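Local atomic coordinates of beta-mannosidase (Trichoderma harzianum, PDB entry 4CVU), a protein that probably hydrolyses terminal beta-linked mannose residues from the non-reducing ends of mannosides, as a fungal glycoside hydrolase of family 2. Residues A104-V118 with P128-S140. Numbering follows the deposited sequence.
Sequences ATWLVFDGLDTYATV and PDNQFRQWFYDVS. With NA (sodium ion), chain B; NAG (2-acetamido-2-deoxy-beta-D-glucopyranose), chain C; MAN (alpha-D-mannopyranose), chain D; NAG (2-acetamido-2-deoxy-beta-D-glucopyranose), chain E.
Leu107 and Phe109 pair with Tyr137 and Trp135 across an antiparallel ladder in the galactose-binding-like beta-sandwich domain of this family 2 enzyme. Strand 135-138 forms the edge of its sheet, and strand 215-221 flanks 104-109 on the other side. Each hydrogen-bonded pair makes two backbone bonds, the shortest from Phe109 N to Trp135 O at 2.7 Å. At the end of the ladder Ser140 OG accepts from Thr105 N (169° at the hydrogen) and itself donates to Asp138 OD1, which also takes Ser140 N in an Asx turn; the hydroxyl is thus held by two bonds, one accepted and one donated.

Trp106 lies across the strand, its six-membered ring under Asp138 CB, which sits 3.8 Å from the ring centroid in a CH-pi contact. Its CZ3 meets the edge of the Phe136 ring, 3.8 Å from CD2. An alanine in place of Trp106 would probably uncover Asp138 CB and leave the Phe136 edge without its neighbour. On the other face, toward the sandwich interior, Leu107 CD1 packs on Val139 CG1, and the Phe109 and Tyr137 side chains cross at about a right angle.

Beyond the strands, waters bridge the two segments where direct pairing stops: one accepts from Leu112 N and lies within bonding distance of Asn130 O and Arg133 O. Gln134, extended with CG anti to its backbone N (chi1 179°), brings NE2 3.1 Å from Asp110 OD1, meeting it from above the carboxylate plane; Arg216 also salt-bridges that oxygen. Near the glycan, Asp129 OD2 binds the sodium ion at 2.6 Å and accepts from mannose O4 at 2.7 Å.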
loop_
_atom_site.group_PDB
_atom_site.type_symbol
_atom_site.label_atom_id
_atom_site.label_comp_id
_atom_site.label_asym_id
_atom_site.label_seq_id
_atom_site.Cartn_x
_atom_site.Cartn_y
_atom_site.Cartn_z
ATOM N N ALA A 104 10.971 40.786 32.492
ATOM C CA ALA A 104 11.907 40.087 31.620
ATOM C C ALA A 104 11.140 39.000 30.843
ATOM O O ALA A 104 10.432 38.189 31.445
ATOM C CB ALA A 104 13.036 39.463 32.421
ATOM N N THR A 105 11.298 38.998 29.518
ATOM C CA THR A 105 10.628 38.032 28.655
ATOM C C THR A 105 11.664 37.096 28.061
ATOM O O THR A 105 12.544 37.537 27.330
ATOM C CB THR A 105 9.871 38.743 27.519
ATOM O OG1 THR A 105 8.920 39.670 28.069
ATOM C CG2 THR A 105 9.111 37.740 26.637
ATOM N N TRP A 106 11.525 35.797 28.361
ATOM C CA TRP A 106 12.430 34.760 27.867
ATOM C C TRP A 106 11.735 33.771 26.920
ATOM O O TRP A 106 10.566 33.441 27.092
ATOM C CB TRP A 106 13.010 33.967 29.043
ATOM C CG TRP A 106 13.938 34.753 29.907
ATOM C CD1 TRP A 106 13.594 35.553 30.968
ATOM C CD2 TRP A 106 15.363 34.817 29.802
ATOM N NE1 TRP A 106 14.720 36.109 31.530
ATOM C CE2 TRP A 106 15.821 35.679 30.833
ATOM C CE3 TRP A 106 16.298 34.244 28.936
ATOM C CZ2 TRP A 106 17.180 35.972 31.019
ATOM C CZ3 TRP A 106 17.634 34.511 29.113
ATOM C CH2 TRP A 106 18.076 35.395 30.152
ATOM N N LEU A 107 12.485 33.312 25.925
ATOM C CA LEU A 107 12.122 32.114 25.163
ATOM C C LEU A 107 12.861 30.948 25.793
ATOM O O LEU A 107 14.080 30.998 25.972
ATOM C CB LEU A 107 12.532 32.244 23.694
ATOM C CG LEU A 107 11.983 33.437 22.917
ATOM C CD1 LEU A 107 12.519 33.451 21.495
ATOM C CD2 LEU A 107 10.471 33.413 22.917
ATOM N N VAL A 108 12.129 29.896 26.127
ATOM C CA VAL A 108 12.751 28.674 26.631
ATOM C C VAL A 108 12.384 27.517 25.712
ATOM O O VAL A 108 11.212 27.213 25.544
ATOM C CB VAL A 108 12.338 28.359 28.082
ATOM C CG1 VAL A 108 13.079 27.128 28.583
ATOM C CG2 VAL A 108 12.649 29.548 29.003
ATOM N N PHE A 109 13.409 26.888 25.142
ATOM C CA PHE A 109 13.247 25.786 24.181
ATOM C C PHE A 109 13.887 24.524 24.729
ATOM O O PHE A 109 15.106 24.461 24.904
ATOM C CB PHE A 109 13.913 26.130 22.847
ATOM C CG PHE A 109 13.295 27.300 22.125
ATOM C CD1 PHE A 109 12.025 27.198 21.574
ATOM C CD2 PHE A 109 14.000 28.485 21.954
ATOM C CE1 PHE A 109 11.447 28.242 20.885
ATOM C CE2 PHE A 109 13.432 29.549 21.263
ATOM C CZ PHE A 109 12.153 29.433 20.741
ATOM N N ASP A 110 13.077 23.523 25.029
ATOM C CA ASP A 110 13.624 22.276 25.555
ATOM C C ASP A 110 14.290 21.419 24.451
ATOM O O ASP A 110 15.098 20.512 24.758
ATOM C CB ASP A 110 12.562 21.470 26.300
ATOM C CG ASP A 110 12.113 22.138 27.583
ATOM O OD1 ASP A 110 12.614 23.228 27.949
ATOM O OD2 ASP A 110 11.219 21.586 28.221
ATOM N N GLY A 111 14.004 21.730 23.184
ATOM C CA GLY A 111 14.723 21.070 22.094
ATOM C C GLY A 111 14.385 21.597 20.713
ATOM O O GLY A 111 13.205 21.687 20.344
ATOM N N LEU A 112 15.422 21.966 19.959
ATOM C CA LEU A 112 15.269 22.403 18.593
ATOM C C LEU A 112 16.226 21.576 17.741
ATOM O O LEU A 112 17.380 21.413 18.085
ATOM C CB LEU A 112 15.577 23.889 18.440
ATOM C CG LEU A 112 14.726 24.850 19.274
ATOM C CD1 LEU A 112 15.407 26.194 19.274
ATOM C CD2 LEU A 112 13.285 24.951 18.752
ATOM N N ASP A 113 15.721 21.050 16.629
ATOM C CA ASP A 113 16.421 20.042 15.846
ATOM C C ASP A 113 16.635 20.578 14.457
ATOM O O ASP A 113 15.647 20.741 13.725
ATOM C CB ASP A 113 15.546 18.772 15.790
ATOM C CG ASP A 113 16.210 17.616 15.077
ATOM O OD1 ASP A 113 17.426 17.629 14.779
ATOM O OD2 ASP A 113 15.487 16.622 14.845
ATOM N N THR A 114 17.867 20.947 14.073
ATOM C CA THR A 114 19.014 21.232 14.948
ATOM C C THR A 114 19.533 22.704 14.735
ATOM O O THR A 114 19.300 23.568 15.569
ATOM C CB THR A 114 20.155 20.198 14.718
ATOM O OG1 THR A 114 19.757 18.940 15.250
ATOM C CG2 THR A 114 21.445 20.610 15.404
ATOM N N TYR A 115 20.226 22.961 13.613
ATOM C CA TYR A 115 20.677 24.307 13.250
ATOM C C TYR A 115 19.439 25.147 12.942
ATOM O O TYR A 115 18.643 24.789 12.068
ATOM C CB TYR A 115 21.579 24.320 12.028
ATOM C CG TYR A 115 22.879 23.532 12.113
ATOM C CD1 TYR A 115 23.974 24.013 12.815
ATOM C CD2 TYR A 115 23.019 22.335 11.438
ATOM C CE1 TYR A 115 25.175 23.282 12.869
ATOM C CE2 TYR A 115 24.208 21.626 11.450
ATOM C CZ TYR A 115 25.279 22.075 12.180
ATOM O OH TYR A 115 26.458 21.316 12.197
ATOM N N ALA A 116 19.273 26.249 13.666
ATOM C CA ALA A 116 18.094 27.101 13.532
ATOM C C ALA A 116 18.476 28.592 13.681
ATOM O O ALA A 116 19.528 28.949 14.205
ATOM C CB ALA A 116 17.060 26.716 14.566
ATOM N N THR A 117 17.604 29.444 13.184
ATOM C CA THR A 117 17.754 30.875 13.363
ATOM C C THR A 117 16.448 31.344 14.001
ATOM O O THR A 117 15.397 31.281 13.372
ATOM C CB THR A 117 18.011 31.577 12.014
ATOM O OG1 THR A 117 19.207 31.056 11.427
ATOM C CG2 THR A 117 18.156 33.097 12.187
ATOM N N VAL A 118 16.517 31.773 15.256
ATOM C CA VAL A 118 15.327 32.186 15.988
ATOM C C VAL A 118 15.156 33.700 15.842
ATOM O O VAL A 118 16.120 34.451 16.048
ATOM C CB VAL A 118 15.451 31.822 17.483
ATOM C CG1 VAL A 118 14.166 32.162 18.228
ATOM C CG2 VAL A 118 15.797 30.347 17.660
ATOM N N PRO A 128 20.687 28.487 17.584
ATOM C CA PRO A 128 20.936 27.181 18.206
ATOM C C PRO A 128 21.575 26.167 17.254
ATOM O O PRO A 128 21.244 26.131 16.058
ATOM C CB PRO A 128 19.541 26.691 18.637
ATOM C CG PRO A 128 18.561 27.755 18.305
ATOM C CD PRO A 128 19.292 28.939 17.744
ATOM N N ASP A 129 22.479 25.347 17.772
ATOM C CA ASP A 129 23.100 24.299 16.960
ATOM C C ASP A 129 23.348 22.993 17.710
ATOM O O ASP A 129 24.389 22.369 17.554
ATOM C CB ASP A 129 24.402 24.816 16.372
ATOM C CG ASP A 129 25.416 25.209 17.443
ATOM O OD1 ASP A 129 25.061 25.282 18.643
ATOM O OD2 ASP A 129 26.577 25.421 17.054
ATOM N N ASN A 130 22.384 22.593 18.528
ATOM C CA ASN A 130 22.477 21.332 19.266
ATOM C C ASN A 130 21.106 20.796 19.582
ATOM O O ASN A 130 20.351 21.382 20.356
ATOM C CB ASN A 130 23.297 21.501 20.562
ATOM C CG ASN A 130 23.758 20.163 21.146
ATOM O OD1 ASN A 130 22.995 19.188 21.198
ATOM N ND2 ASN A 130 24.991 20.116 21.619
ATOM N N GLN A 131 20.784 19.657 18.989
ATOM C CA GLN A 131 19.527 18.986 19.256
ATOM C C GLN A 131 19.333 18.688 20.738
ATOM O O GLN A 131 18.220 18.689 21.214
ATOM C CB GLN A 131 19.480 17.654 18.479
ATOM C CG GLN A 131 18.188 16.897 18.628
ATOM C CD GLN A 131 18.078 15.616 17.774
ATOM O OE1 GLN A 131 18.957 15.236 16.993
ATOM N NE2 GLN A 131 17.000 14.923 17.991
ATOM N N PHE A 132 20.430 18.396 21.443
ATOM C CA PHE A 132 20.404 17.847 22.791
ATOM C C PHE A 132 20.498 18.905 23.922
ATOM O O PHE A 132 20.758 18.525 25.075
ATOM C CB PHE A 132 21.576 16.855 22.942
ATOM C CG PHE A 132 21.689 15.876 21.809
ATOM C CD1 PHE A 132 20.581 15.173 21.384
ATOM C CD2 PHE A 132 22.908 15.640 21.201
ATOM C CE1 PHE A 132 20.685 14.270 20.323
ATOM C CE2 PHE A 132 23.027 14.735 20.146
ATOM C CZ PHE A 132 21.921 14.035 19.719
ATOM N N ARG A 133 20.264 20.191 23.599
ATOM C CA ARG A 133 20.368 21.305 24.567
ATOM C C ARG A 133 19.077 22.088 24.741
ATOM O O ARG A 133 18.299 22.250 23.804
ATOM C CB ARG A 133 21.484 22.291 24.179
ATOM C CG ARG A 133 22.868 21.774 24.496
ATOM C CD ARG A 133 23.968 22.687 24.041
ATOM N NE ARG A 133 24.203 23.837 24.932
ATOM C CZ ARG A 133 25.072 24.806 24.679
ATOM N NH1 ARG A 133 25.796 24.779 23.565
ATOM N NH2 ARG A 133 25.226 25.814 25.538
ATOM N N GLN A 134 18.881 22.574 25.973
ATOM C CA GLN A 134 17.828 23.518 26.283
ATOM C C GLN A 134 18.394 24.895 25.978
ATOM O O GLN A 134 19.478 25.257 26.486
ATOM C CB GLN A 134 17.473 23.435 27.761
ATOM C CG GLN A 134 16.398 24.399 28.245
ATOM C CD GLN A 134 16.084 24.178 29.716
ATOM O OE1 GLN A 134 16.991 24.189 30.554
ATOM N NE2 GLN A 134 14.799 24.007 30.044
ATOM N N TRP A 135 17.682 25.652 25.146
ATOM C CA TRP A 135 18.125 26.989 24.781
ATOM C C TRP A 135 17.168 28.008 25.373
ATOM O O TRP A 135 15.963 27.776 25.410
ATOM C CB TRP A 135 18.178 27.137 23.250
ATOM C CG TRP A 135 19.120 26.172 22.543
ATOM C CD1 TRP A 135 18.767 25.034 21.851
ATOM C CD2 TRP A 135 20.550 26.272 22.427
ATOM N NE1 TRP A 135 19.885 24.431 21.328
ATOM C CE2 TRP A 135 20.990 25.167 21.668
ATOM C CE3 TRP A 135 21.500 27.198 22.872
ATOM C CZ2 TRP A 135 22.337 24.954 21.371
ATOM C CZ3 TRP A 135 22.833 26.979 22.563
ATOM C CH2 TRP A 135 23.239 25.871 21.824
ATOM N N PHE A 136 17.710 29.140 25.829
ATOM C CA PHE A 136 16.898 30.251 26.331
ATOM C C PHE A 136 17.474 31.615 25.917
ATOM O O PHE A 136 18.675 31.822 25.921
ATOM C CB PHE A 136 16.763 30.184 27.843
ATOM C CG PHE A 136 18.055 29.891 28.548
ATOM C CD1 PHE A 136 18.470 28.587 28.730
ATOM C CD2 PHE A 136 18.851 30.913 29.004
ATOM C CE1 PHE A 136 19.651 28.304 29.368
ATOM C CE2 PHE A 136 20.042 30.639 29.640
ATOM C CZ PHE A 136 20.440 29.324 29.817
ATOM N N TYR A 137 16.579 32.522 25.532
ATOM C CA TYR A 137 16.951 33.796 24.942
ATOM C C TYR A 137 16.110 34.910 25.543
ATOM O O TYR A 137 14.902 34.787 25.669
ATOM C CB TYR A 137 16.757 33.755 23.426
ATOM C CG TYR A 137 17.519 32.640 22.733
ATOM C CD1 TYR A 137 18.902 32.689 22.636
ATOM C CD2 TYR A 137 16.854 31.543 22.169
ATOM C CE1 TYR A 137 19.623 31.688 22.019
ATOM C CE2 TYR A 137 17.564 30.534 21.534
ATOM C CZ TYR A 137 18.949 30.599 21.474
ATOM O OH TYR A 137 19.669 29.608 20.858
ATOM N N ASP A 138 16.774 35.995 25.934
ATOM C CA ASP A 138 16.098 37.164 26.493
ATOM C C ASP A 138 15.608 38.040 25.341
ATOM O O ASP A 138 16.411 38.641 24.641
ATOM C CB ASP A 138 17.059 37.932 27.407
ATOM C CG ASP A 138 16.352 38.996 28.260
ATOM O OD1 ASP A 138 15.297 39.539 27.839
ATOM O OD2 ASP A 138 16.880 39.284 29.366
ATOM N N VAL A 139 14.295 38.107 25.151
ATOM C CA VAL A 139 13.706 38.898 24.054
ATOM C C VAL A 139 13.048 40.205 24.525
ATOM O O VAL A 139 12.239 40.802 23.793
ATOM C CB VAL A 139 12.682 38.089 23.202
ATOM C CG1 VAL A 139 13.361 36.892 22.553
ATOM C CG2 VAL A 139 11.482 37.648 24.033
ATOM N N SER A 140 13.419 40.669 25.716
ATOM C CA SER A 140 12.778 41.851 26.291
ATOM C C SER A 140 12.844 43.060 25.366
ATOM O O SER A 140 11.843 43.759 25.180
ATOM C CB SER A 140 13.403 42.188 27.647
ATOM O OG SER A 140 13.018 41.225 28.610
HETATM NA NA NA B . 28.603 26.266 18.446
HETATM C C1 NAG C . 18.682 27.970 6.500
HETATM C C2 NAG C . 18.816 29.480 6.173
HETATM C C3 NAG C . 20.151 30.015 6.669
HETATM C C4 NAG C . 20.426 29.625 8.120
HETATM C C5 NAG C . 20.145 28.122 8.372
HETATM C C6 NAG C . 20.233 27.749 9.869
HETATM C C7 NAG C . 17.578 30.207 4.219
HETATM C C8 NAG C . 17.516 30.430 2.736
HETATM N N2 NAG C . 18.702 29.722 4.739
HETATM O O3 NAG C . 20.140 31.428 6.529
HETATM O O4 NAG C . 21.793 29.901 8.393
HETATM O O5 NAG C . 18.865 27.757 7.886
HETATM O O6 NAG C . 19.142 28.266 10.612
HETATM O O7 NAG C . 16.609 30.466 4.899
HETATM C C1 MAN D . 30.773 27.217 12.795
HETATM C C2 MAN D . 31.158 25.785 13.159
HETATM C C3 MAN D . 29.897 24.962 13.436
HETATM C C4 MAN D . 29.018 25.662 14.480
HETATM C C5 MAN D . 28.700 27.086 14.005
HETATM C C6 MAN D . 27.875 27.890 15.010
HETATM O O2 MAN D . 31.984 25.769 14.310
HETATM O O3 MAN D . 30.284 23.694 13.889
HETATM O O4 MAN D . 27.833 24.942 14.694
HETATM O O5 MAN D . 29.911 27.779 13.771
HETATM O O6 MAN D . 27.366 29.066 14.419
HETATM C C1 NAG E . 21.934 30.826 9.503
HETATM C C2 NAG E . 23.342 30.736 10.091
HETATM C C3 NAG E . 23.528 31.727 11.248
HETATM C C4 NAG E . 23.053 33.119 10.866
HETATM C C5 NAG E . 21.634 33.038 10.275
HETATM C C6 NAG E . 21.127 34.405 9.840
HETATM C C7 NAG E . 24.345 28.476 10.033
HETATM C C8 NAG E . 24.966 28.708 8.718
HETATM N N2 NAG E . 23.611 29.410 10.595
HETATM O O3 NAG E . 24.869 31.735 11.678
HETATM O O4 NAG E . 23.049 33.896 12.051
HETATM O O5 NAG E . 21.650 32.182 9.145
HETATM O O6 NAG E . 21.945 34.778 8.765
HETATM O O7 NAG E . 24.490 27.370 10.583
HETATM O O HOH W 1 17.142 18.478 23.938
HETATM O O HOH W 2 17.938 21.967 21.102
HETATM O O HOH W 3 19.630 23.296 18.259
HETATM O O HOH W 4 15.695 13.964 15.532
HETATM O O HOH W 5 27.032 27.751 18.424
#